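Local coordinates for beta-L-arabinobiosidase (Bacteroides thetaiotaomicron, PDB 5MQR), which probably hydrolyses arabinose-containing linkages of plant pectin in the gut, as a bacterial arabinofuranosidase-type glycosidase with a helical hydrolase domain, at residues Ile731-Thr734 with Trp735-Asn739; Ser751-Asn754 with Ala755-Val758; Leu772-Thr775 with Lys776-Glu779; Thr780-Gln783 with Arg784-Thr788. One frame throughout, in Å; residues are numbered along the deposited sequence.

Interaction 1. Residues Ile731-Thr734 with Trp735-Asn739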
loop_
_atom_site.group_PDB
_atom_site.type_symbol
_atom_site.label_atom_id
_atom_site.label_comp_id
_atom_site.label_asym_id
_atom_site.label_seq_id
_atom_site.Cartn_x
_atom_site.Cartn_y
_atom_site.Cartn_z
ATOM N N ILE A 731 12.836 18.015 28.621
ATOM C CA ILE A 731 14.260 18.171 28.308
ATOM C C ILE A 731 14.631 19.623 28.079
ATOM O O ILE A 731 15.620 20.094 28.625
ATOM C CB ILE A 731 14.685 17.327 27.085
ATOM C CG1 ILE A 731 14.755 15.844 27.467
ATOM C CG2 ILE A 731 16.039 17.758 26.537
ATOM C CD1 ILE A 731 14.574 14.912 26.274
ATOM N N ILE A 732 13.853 20.300 27.248
ATOM C CA ILE A 732 14.015 21.720 26.996
ATOM C C ILE A 732 13.738 22.536 28.266
ATOM O O ILE A 732 14.572 23.367 28.650
ATOM C CB ILE A 732 13.132 22.185 25.805
ATOM C CG1 ILE A 732 13.690 21.585 24.513
ATOM C CG2 ILE A 732 13.072 23.712 25.687
ATOM C CD1 ILE A 732 12.744 21.679 23.351
ATOM N N HIS A 733 12.606 22.307 28.929
ATOM C CA HIS A 733 12.307 23.092 30.137
ATOM C C HIS A 733 13.369 22.887 31.218
ATOM O O HIS A 733 13.705 23.816 31.918
ATOM C CB HIS A 733 10.898 22.825 30.671
ATOM C CG HIS A 733 9.806 23.396 29.807
ATOM N ND1 HIS A 733 8.486 23.001 29.912
ATOM C CD2 HIS A 733 9.847 24.303 28.799
ATOM C CE1 HIS A 733 7.762 23.646 29.012
ATOM N NE2 HIS A 733 8.563 24.444 28.331
ATOM N N THR A 734 13.935 21.688 31.302
ATOM C CA THR A 734 15.006 21.404 32.251
ATOM C C THR A 734 16.243 22.298 32.003
ATOM O O THR A 734 16.793 22.857 32.950
ATOM C CB THR A 734 15.376 19.917 32.184
ATOM O OG1 THR A 734 14.291 19.134 32.701
ATOM C CG2 THR A 734 16.636 19.624 32.962
ATOM N N TRP A 735 16.656 22.434 30.736
ATOM C CA TRP A 735 17.757 23.331 30.380
ATOM C C TRP A 735 17.461 24.777 30.748
ATOM O O TRP A 735 18.349 25.452 31.275
ATOM C CB TRP A 735 18.141 23.253 28.886
ATOM C CG TRP A 735 19.070 22.158 28.560
ATOM C CD1 TRP A 735 18.799 21.059 27.806
ATOM C CD2 TRP A 735 20.428 22.029 28.987
ATOM N NE1 TRP A 735 19.903 20.254 27.728
ATOM C CE2 TRP A 735 20.916 20.818 28.461
ATOM C CE3 TRP A 735 21.277 22.816 29.760
ATOM C CZ2 TRP A 735 22.227 20.387 28.673
ATOM C CZ3 TRP A 735 22.573 22.380 29.981
ATOM C CH2 TRP A 735 23.038 21.189 29.424
ATOM N N TYR A 736 16.242 25.246 30.487
ATOM C CA TYR A 736 15.944 26.692 30.605
ATOM C C TYR A 736 15.341 27.122 31.942
ATOM O O TYR A 736 15.414 28.300 32.302
ATOM C CB TYR A 736 15.067 27.164 29.445
ATOM C CG TYR A 736 15.825 27.207 28.140
ATOM C CD1 TYR A 736 15.887 26.093 27.307
ATOM C CD2 TYR A 736 16.496 28.362 27.737
ATOM C CE1 TYR A 736 16.597 26.125 26.107
ATOM C CE2 TYR A 736 17.211 28.400 26.546
ATOM C CZ TYR A 736 17.250 27.285 25.728
ATOM O OH TYR A 736 17.947 27.317 24.555
ATOM N N ARG A 737 14.737 26.182 32.663
ATOM C CA ARG A 737 14.065 26.488 33.923
ATOM C C ARG A 737 14.432 25.546 35.060
ATOM O O ARG A 737 13.872 25.644 36.140
ATOM C CB ARG A 737 12.558 26.455 33.694
ATOM C CG ARG A 737 12.097 27.529 32.722
ATOM C CD ARG A 737 10.816 27.149 32.037
ATOM N NE ARG A 737 10.510 28.080 30.955
ATOM C CZ ARG A 737 9.357 28.126 30.290
ATOM N NH1 ARG A 737 8.377 27.280 30.571
ATOM N NH2 ARG A 737 9.187 29.032 29.335
ATOM N N GLY A 738 15.398 24.665 34.848
ATOM C CA GLY A 738 15.656 23.609 35.810
ATOM C C GLY A 738 16.649 23.962 36.890
ATOM O O GLY A 738 16.996 23.100 37.670
ATOM N N ASN A 739 17.114 25.207 36.926
ATOM C CA ASN A 739 18.093 25.680 37.905
ATOM C C ASN A 739 17.447 26.793 38.757
ATOM O O ASN A 739 17.606 27.983 38.466
ATOM C CB ASN A 739 19.342 26.175 37.161
ATOM C CG ASN A 739 20.368 26.836 38.075
ATOM O OD1 ASN A 739 20.456 26.535 39.259
ATOM N ND2 ASN A 739 21.156 27.738 37.510
#

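Interaction 2. Residues Ser751-Asn754 with Ala755-Val758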
loop_
_atom_site.group_PDB
_atom_site.type_symbol
_atom_site.label_atom_id
_atom_site.label_comp_id
_atom_site.label_asym_id
_atom_site.label_seq_id
_atom_site.Cartn_x
_atom_site.Cartn_y
_atom_site.Cartn_z
ATOM N N SER A 751 28.642 27.102 22.690
ATOM C CA SER A 751 27.896 27.823 21.690
ATOM C C SER A 751 26.528 27.178 21.509
ATOM O O SER A 751 26.344 25.981 21.769
ATOM C CB SER A 751 28.634 27.827 20.352
ATOM O OG SER A 751 29.932 28.384 20.462
ATOM N N SER A 752 25.578 27.996 21.061
ATOM C CA SER A 752 24.171 27.589 20.971
ATOM C C SER A 752 23.515 27.969 19.647
ATOM O O SER A 752 23.613 29.137 19.223
ATOM C CB SER A 752 23.379 28.236 22.112
ATOM O OG SER A 752 21.997 28.007 21.936
ATOM N N TRP A 753 22.836 26.994 19.027
ATOM C CA TRP A 753 21.829 27.272 17.989
ATOM C C TRP A 753 20.439 26.899 18.460
ATOM O O TRP A 753 19.571 26.562 17.671
ATOM C CB TRP A 753 22.184 26.660 16.626
ATOM C CG TRP A 753 22.112 25.176 16.417
ATOM C CD1 TRP A 753 21.072 24.494 15.920
ATOM C CD2 TRP A 753 23.155 24.213 16.622
ATOM N NE1 TRP A 753 21.364 23.169 15.819
ATOM C CE2 TRP A 753 22.649 22.967 16.232
ATOM C CE3 TRP A 753 24.469 24.287 17.079
ATOM C CZ2 TRP A 753 23.398 21.795 16.304
ATOM C CZ3 TRP A 753 25.218 23.121 17.147
ATOM C CH2 TRP A 753 24.680 21.892 16.772
ATOM N N ASN A 754 20.183 27.082 19.748
ATOM C CA ASN A 754 18.965 26.543 20.346
ATOM C C ASN A 754 17.676 27.238 19.980
ATOM O O ASN A 754 16.624 26.589 19.994
ATOM C CB ASN A 754 19.092 26.469 21.856
ATOM C CG ASN A 754 20.127 25.462 22.291
ATOM O OD1 ASN A 754 20.472 24.518 21.556
ATOM N ND2 ASN A 754 20.669 25.676 23.475
ATOM N N ALA A 755 17.734 28.526 19.654
ATOM C CA ALA A 755 16.513 29.177 19.193
ATOM C C ALA A 755 16.119 28.617 17.836
ATOM O O ALA A 755 14.956 28.296 17.621
ATOM C CB ALA A 755 16.648 30.679 19.146
ATOM N N ASP A 756 17.087 28.450 16.939
ATOM C CA ASP A 756 16.827 27.725 15.669
ATOM C C ASP A 756 16.273 26.340 15.905
ATOM O O ASP A 756 15.347 25.961 15.231
ATOM C CB ASP A 756 18.073 27.631 14.796
ATOM C CG ASP A 756 17.921 26.681 13.647
ATOM O OD1 ASP A 756 17.458 27.117 12.567
ATOM O OD2 ASP A 756 18.300 25.497 13.835
ATOM N N ALA A 757 16.845 25.595 16.846
ATOM C CA ALA A 757 16.372 24.248 17.153
ATOM C C ALA A 757 14.946 24.212 17.728
ATOM O O ALA A 757 14.184 23.328 17.379
ATOM C CB ALA A 757 17.349 23.517 18.078
ATOM N N VAL A 758 14.591 25.160 18.589
ATOM C CA VAL A 758 13.228 25.243 19.111
ATOM C C VAL A 758 12.209 25.575 18.006
ATOM O O VAL A 758 11.129 24.970 17.977
ATOM C CB VAL A 758 13.117 26.220 20.306
ATOM C CG1 VAL A 758 11.661 26.565 20.621
ATOM C CG2 VAL A 758 13.773 25.600 21.517
#

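Interaction 3. Residues Leu772-Thr775 with Lys776-Glu779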
loop_
_atom_site.group_PDB
_atom_site.type_symbol
_atom_site.label_atom_id
_atom_site.label_comp_id
_atom_site.label_asym_id
_atom_site.label_seq_id
_atom_site.Cartn_x
_atom_site.Cartn_y
_atom_site.Cartn_z
ATOM N N LEU A 772 5.543 29.527 21.817
ATOM C CA LEU A 772 5.271 30.908 22.277
ATOM C C LEU A 772 5.741 31.125 23.716
ATOM O O LEU A 772 6.351 32.167 24.035
ATOM C CB LEU A 772 3.787 31.273 22.149
ATOM C CG LEU A 772 3.193 31.362 20.720
ATOM C CD1 LEU A 772 1.674 31.535 20.722
ATOM C CD2 LEU A 772 3.826 32.497 19.934
ATOM N N ASP A 773 5.501 30.122 24.565
ATOM C CA ASP A 773 5.926 30.163 25.972
ATOM C C ASP A 773 7.458 30.128 26.189
ATOM O O ASP A 773 7.923 30.554 27.229
ATOM C CB ASP A 773 5.234 29.032 26.758
ATOM C CG ASP A 773 5.661 28.972 28.215
ATOM O OD1 ASP A 773 5.179 29.789 29.036
ATOM O OD2 ASP A 773 6.512 28.107 28.518
HETATM N N MSE A 774 8.217 29.617 25.217
HETATM C CA MSE A 774 9.698 29.548 25.276
HETATM C C MSE A 774 10.418 30.774 24.726
HETATM O O MSE A 774 11.634 30.892 24.861
HETATM C CB MSE A 774 10.196 28.306 24.501
HETATM C CG MSE A 774 10.277 27.061 25.382
HETATM SE SE MSE A 774 11.569 27.253 26.850
HETATM C CE MSE A 774 13.212 27.495 25.776
ATOM N N THR A 775 9.665 31.686 24.108
ATOM C CA THR A 775 10.208 32.858 23.397
ATOM C C THR A 775 11.088 33.759 24.299
ATOM O O THR A 775 12.221 34.064 23.929
ATOM C CB THR A 775 9.038 33.600 22.668
ATOM O OG1 THR A 775 8.764 32.914 21.429
ATOM C CG2 THR A 775 9.307 35.007 22.388
ATOM N N LYS A 776 10.589 34.153 25.469
ATOM C CA LYS A 776 11.369 34.991 26.382
ATOM C C LYS A 776 12.668 34.333 26.821
ATOM O O LYS A 776 13.703 34.986 26.831
ATOM C CB LYS A 776 10.559 35.378 27.621
ATOM C CG LYS A 776 9.437 36.348 27.309
ATOM C CD LYS A 776 8.787 36.890 28.584
ATOM C CE LYS A 776 7.354 37.354 28.335
ATOM N NZ LYS A 776 7.028 38.515 29.218
ATOM N N ASP A 777 12.598 33.038 27.138
ATOM C CA ASP A 777 13.761 32.256 27.546
ATOM C C ASP A 777 14.834 32.262 26.470
ATOM O O ASP A 777 16.030 32.354 26.790
ATOM C CB ASP A 777 13.414 30.800 27.836
ATOM C CG ASP A 777 12.330 30.645 28.870
ATOM O OD1 ASP A 777 11.140 30.923 28.523
ATOM O OD2 ASP A 777 12.657 30.218 30.006
ATOM N N LEU A 778 14.408 32.160 25.206
ATOM C CA LEU A 778 15.332 32.199 24.072
ATOM C C LEU A 778 15.927 33.576 23.827
ATOM O O LEU A 778 17.094 33.667 23.420
ATOM C CB LEU A 778 14.685 31.671 22.805
ATOM C CG LEU A 778 14.291 30.193 22.863
ATOM C CD1 LEU A 778 13.442 29.884 21.634
ATOM C CD2 LEU A 778 15.499 29.271 22.989
ATOM N N GLU A 779 15.161 34.635 24.092
ATOM C CA GLU A 779 15.687 36.021 23.988
ATOM C C GLU A 779 16.738 36.277 25.036
ATOM O O GLU A 779 17.772 36.860 24.733
ATOM C CB GLU A 779 14.593 37.096 24.149
ATOM C CG GLU A 779 13.538 37.104 23.069
ATOM C CD GLU A 779 12.395 38.060 23.389
ATOM O OE1 GLU A 779 12.659 39.272 23.410
ATOM O OE2 GLU A 779 11.243 37.584 23.601
HETATM O O HOH W 1 7.826 33.585 26.231
#

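Interaction 4. Residues Thr780-Gln783 with Arg784-Thr788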
loop_
_atom_site.group_PDB
_atom_site.type_symbol
_atom_site.label_atom_id
_atom_site.label_comp_id
_atom_site.label_asym_id
_atom_site.label_seq_id
_atom_site.Cartn_x
_atom_site.Cartn_y
_atom_site.Cartn_z
ATOM N N THR A 780 16.454 35.870 26.271
ATOM C CA THR A 780 17.434 35.962 27.345
ATOM C C THR A 780 18.734 35.229 26.958
ATOM O O THR A 780 19.822 35.767 27.140
ATOM C CB THR A 780 16.880 35.400 28.680
ATOM O OG1 THR A 780 15.698 36.120 29.034
ATOM C CG2 THR A 780 17.943 35.506 29.840
ATOM N N GLU A 781 18.609 34.014 26.416
ATOM C CA GLU A 781 19.790 33.287 25.938
ATOM C C GLU A 781 20.563 34.087 24.870
ATOM O O GLU A 781 21.796 34.265 24.989
ATOM C CB GLU A 781 19.403 31.917 25.388
ATOM C CG GLU A 781 20.568 31.100 24.858
ATOM C CD GLU A 781 20.145 29.744 24.325
ATOM O OE1 GLU A 781 18.961 29.570 23.944
ATOM O OE2 GLU A 781 21.029 28.857 24.265
ATOM N N TYR A 782 19.839 34.549 23.843
ATOM C CA TYR A 782 20.443 35.277 22.728
ATOM C C TYR A 782 21.215 36.510 23.237
ATOM O O TYR A 782 22.382 36.707 22.900
ATOM C CB TYR A 782 19.379 35.703 21.713
ATOM C CG TYR A 782 19.980 36.283 20.465
ATOM C CD1 TYR A 782 20.472 37.588 20.439
ATOM C CD2 TYR A 782 20.082 35.524 19.302
ATOM C CE1 TYR A 782 21.047 38.097 19.291
ATOM C CE2 TYR A 782 20.646 36.040 18.152
ATOM C CZ TYR A 782 21.127 37.318 18.148
ATOM O OH TYR A 782 21.696 37.817 16.998
ATOM N N GLN A 783 20.553 37.318 24.057
ATOM C CA GLN A 783 21.129 38.563 24.548
ATOM C C GLN A 783 22.409 38.334 25.381
ATOM O O GLN A 783 23.316 39.175 25.344
ATOM C CB GLN A 783 20.080 39.392 25.321
ATOM C CG GLN A 783 19.015 40.026 24.421
ATOM C CD GLN A 783 17.913 40.739 25.209
ATOM O OE1 GLN A 783 18.170 41.714 25.916
ATOM N NE2 GLN A 783 16.684 40.262 25.087
ATOM N N ARG A 784 22.486 37.196 26.086
ATOM C CA ARG A 784 23.660 36.858 26.877
ATOM C C ARG A 784 24.846 36.648 25.938
ATOM O O ARG A 784 25.892 37.271 26.125
ATOM C CB ARG A 784 23.423 35.629 27.780
ATOM C CG ARG A 784 24.667 35.212 28.561
ATOM C CD ARG A 784 24.443 34.043 29.515
ATOM N NE ARG A 784 23.680 32.927 28.955
ATOM C CZ ARG A 784 24.120 32.069 28.029
ATOM N NH1 ARG A 784 25.327 32.188 27.482
ATOM N NH2 ARG A 784 23.329 31.087 27.620
ATOM N N TRP A 785 24.667 35.810 24.915
ATOM C CA TRP A 785 25.727 35.608 23.923
ATOM C C TRP A 785 26.154 36.911 23.238
ATOM O O TRP A 785 27.338 37.170 23.057
ATOM C CB TRP A 785 25.323 34.551 22.873
ATOM C CG TRP A 785 25.349 33.155 23.416
ATOM C CD1 TRP A 785 24.293 32.290 23.521
ATOM C CD2 TRP A 785 26.481 32.469 23.940
ATOM N NE1 TRP A 785 24.704 31.095 24.087
ATOM C CE2 TRP A 785 26.047 31.176 24.335
ATOM C CE3 TRP A 785 27.832 32.811 24.098
ATOM C CZ2 TRP A 785 26.905 30.233 24.895
ATOM C CZ3 TRP A 785 28.705 31.863 24.671
ATOM C CH2 TRP A 785 28.229 30.582 25.058
ATOM N N GLU A 786 25.172 37.709 22.848
ATOM C CA GLU A 786 25.401 39.018 22.238
ATOM C C GLU A 786 26.195 39.959 23.140
ATOM O O GLU A 786 27.064 40.663 22.681
ATOM C CB GLU A 786 24.058 39.670 21.888
ATOM C CG GLU A 786 24.155 40.970 21.116
ATOM C CD GLU A 786 22.784 41.445 20.700
ATOM O OE1 GLU A 786 22.029 41.873 21.597
ATOM O OE2 GLU A 786 22.453 41.357 19.489
ATOM N N ARG A 787 25.883 39.952 24.424
ATOM C CA ARG A 787 26.598 40.771 25.410
ATOM C C ARG A 787 28.044 40.288 25.642
ATOM O O ARG A 787 28.956 41.110 25.711
ATOM C CB ARG A 787 25.772 40.833 26.705
ATOM C CG ARG A 787 26.484 41.261 27.990
ATOM C CD ARG A 787 25.498 41.731 29.069
ATOM N NE ARG A 787 24.144 41.169 28.907
ATOM C CZ ARG A 787 23.737 39.943 29.291
ATOM N NH1 ARG A 787 24.565 39.073 29.897
ATOM N NH2 ARG A 787 22.479 39.577 29.061
ATOM N N THR A 788 28.261 38.969 25.680
ATOM C CA THR A 788 29.556 38.420 26.080
ATOM C C THR A 788 30.521 38.071 24.962
ATOM O O THR A 788 31.723 37.989 25.233
ATOM C CB THR A 788 29.398 37.167 26.975
ATOM O OG1 THR A 788 28.814 36.080 26.245
ATOM C CG2 THR A 788 28.558 37.484 28.224
HETATM O O HOH W 2 20.451 37.909 28.783
HETATM O O HOH W 3 23.366 29.001 25.537
HETATM O O HOH W 4 23.410 39.789 17.464
#

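Interaction 1. Residues Ile731-Thr734 with Trp735-Asn739
One face of the His733 ring is taken by the guanidinium of Arg737, which lies flat on it with centres 4.5 Å apart and planes only 13° from parallel. This is an i to i+4 stack at the C-terminal end of helix 726-737, in the helical glycoside hydrolase domain. Arg737 NH1 makes the nearest approach, 3.6 Å from His733 NE2 and shifted toward the rim of the ring. Both side chains leave the helix with CG beside their own backbone N (chi1 -71° and -64°) and run alongside each other, and the extended arginine chain carries its flat end as far out as the imidazole. Asp773 and Asp777 of helix 768-788 bind the guanidinium by salt bridges and probably help to fix its rotation. The Tyr736 ring is turned differently: Ile732 O lies in its plane at the edge, 3.3 Å from Tyr736 CD1, while Ile732 CG2 rests 4.0 Å from the same carbon. Trp735 packs on Ile712 of helix 712-719 and on Leu707 and Met747 of the loops. The last turn is uneven, for the bond from Gly738 N to Thr734 O is weak, and Gly738 CA also approaches Thr734 O, at 3.2 Å.

Interaction 2. Residues Ser751-Asn754 with Ala755-Val758
Val758 N donates to Asn754 O at 2.9 Å, approaching 30° out of the carbonyl plane, and Val758 CG2 lies 3.4 Å from the same oxygen. One residue earlier, Ala757 N reaches Trp753 O at 3.0 Å, this time within the carbonyl plane, and the two bonds begin the regular pattern of helix 754-765. Trp753 stands at the N-cap position. Its CG sits between the backbone N and the carbonyl carbon (chi1 71°), a setting that brings the CD1 edge of the indole beside the first turn. There Asp756 OD2 meets the edge of the ring, near its plane, 3.6 Å from Trp753 CD1, with carboxylate and indole planes 51° apart. Tyr717 OH is hydrogen-bonded to that carboxylate oxygen, which probably steadies it against the ring. Ala757 CB is a looser neighbour of Trp753 CD1, and the indole is further enclosed by edge-to-face contacts with His714, Tyr893 and Phe894. Before the cap, Ser752 OG accepts from Asn754 N at 3.0 Å and is also hydrogen-bonded to Glu781 OE2. A serine hydroxyl turned onto the backbone N two residues on is an ST turn, here leading the loop into the N-terminus of helix 754-765, at a largely buried contact.

Interaction 3. Residues Leu772-Thr775 with Lys776-Glu779
Met774, a selenomethionine here, packs its terminal methyl against two residues of the next turn: CE lies 4.0 Å from Leu778 CD2 and 3.9 Å from Asp777 CB. The chain bends at both chi2 and chi3 (-63° and -62°), which turns CE forward along the helix, toward the next turn, and the Met774 side chain crosses those of Asp777 and Leu778 at about a right angle. Leu778 CG also comes within 3.4 Å of Met774 O, beside the backbone bond from Leu778 N to that oxygen. On another flank Thr775 CG2 touches Glu779 OE2 at 3.4 Å, an approach of a methyl group to a carboxylate oxygen, not a hydrogen bond.

The side at Lys776 is looser and wetter. Helix 768-788 is kinked where the regular i to i+4 bonds of Lys776 N and Asp777 N are missing, and a water stands in at Lys776: it accepts from Lys776 N at 2.9 Å and donates to Leu772 O at 3.0 Å, with a weaker bond to Asp773 O. The Lys776 side chain runs outward and is exposed, as is Asp773. Asp773 OD2 and Asp777 OD1 are 5.4 Å apart, a like-charge approach that Arg737, salt-bridged to both, probably offsets.

In the hydrolase domain the kinked helix is enclosed on several sides. Met774 meets Ile732 and Tyr736 of helix 726-737, Leu778 reaches Ala755 and Val758 of helix 754-765 and Leu833 of helix 820-839, and Thr775 and Glu779 touch Met845 of helix 843-864.

Interaction 4. Residues Thr780-Gln783 with Arg784-Thr788
Glu781 CG touches two residues of the next turn, Arg784 NH2 at 3.9 Å and Trp785 CD1 at 4.1 Å. These are i to i+3 and i to i+4 neighbours near the C-terminal end of helix 768-788, in the helical domain of this six-hairpin glycosidase. Glu781 and Trp785 run side by side, and Arg784, bent at chi3 (45°), folds its NH1 back over one face of the indole, 3.4 Å above the ring plane. A single water draws the three ends together: it accepts from Arg784 NH2 and Trp785 NE1, and lies 2.7 Å from Glu781 OE2. Further out, Tyr736 OH bonds to OE1 of Glu781 and Asn754 ND2 to OE2, which probably fixes the carboxylate. On another flank Glu786 OE2 comes to the edge of the Tyr782 ring, in its plane, 3.6 Å from CE1, the carboxylate standing nearly perpendicular to the ring (88°). Arg852 of helix 843-864 holds that oxygen by a salt bridge, and a second water links it with Tyr782 OH. At the exposed side Arg787 lays one guanidinium face over Gln783 O, and a third water, 2.8 Å from Thr780 O, takes a weak bond from Arg787 NH2.

In the fold
All four contacts are local ones within a single helical domain, and helix 768-788 joins them. Interactions 1 and 2 are buried and belong to the two preceding helices, 726-737 and 754-765; interactions 3 and 4 lie on 768-788 itself and are only partly buried. Chemistry follows place: interaction 1 rests on a stacked cation, interaction 2 on backbone bonds at a helix start, interaction 3 on apolar packing beside a hydrated kink, and interaction 4 on water-bridged polar ends. Leu778 of interaction 3 touches both of the first two. Glu781 of interaction 4 binds residues from both, while salt bridges from interaction 1 reach interaction 3 alone.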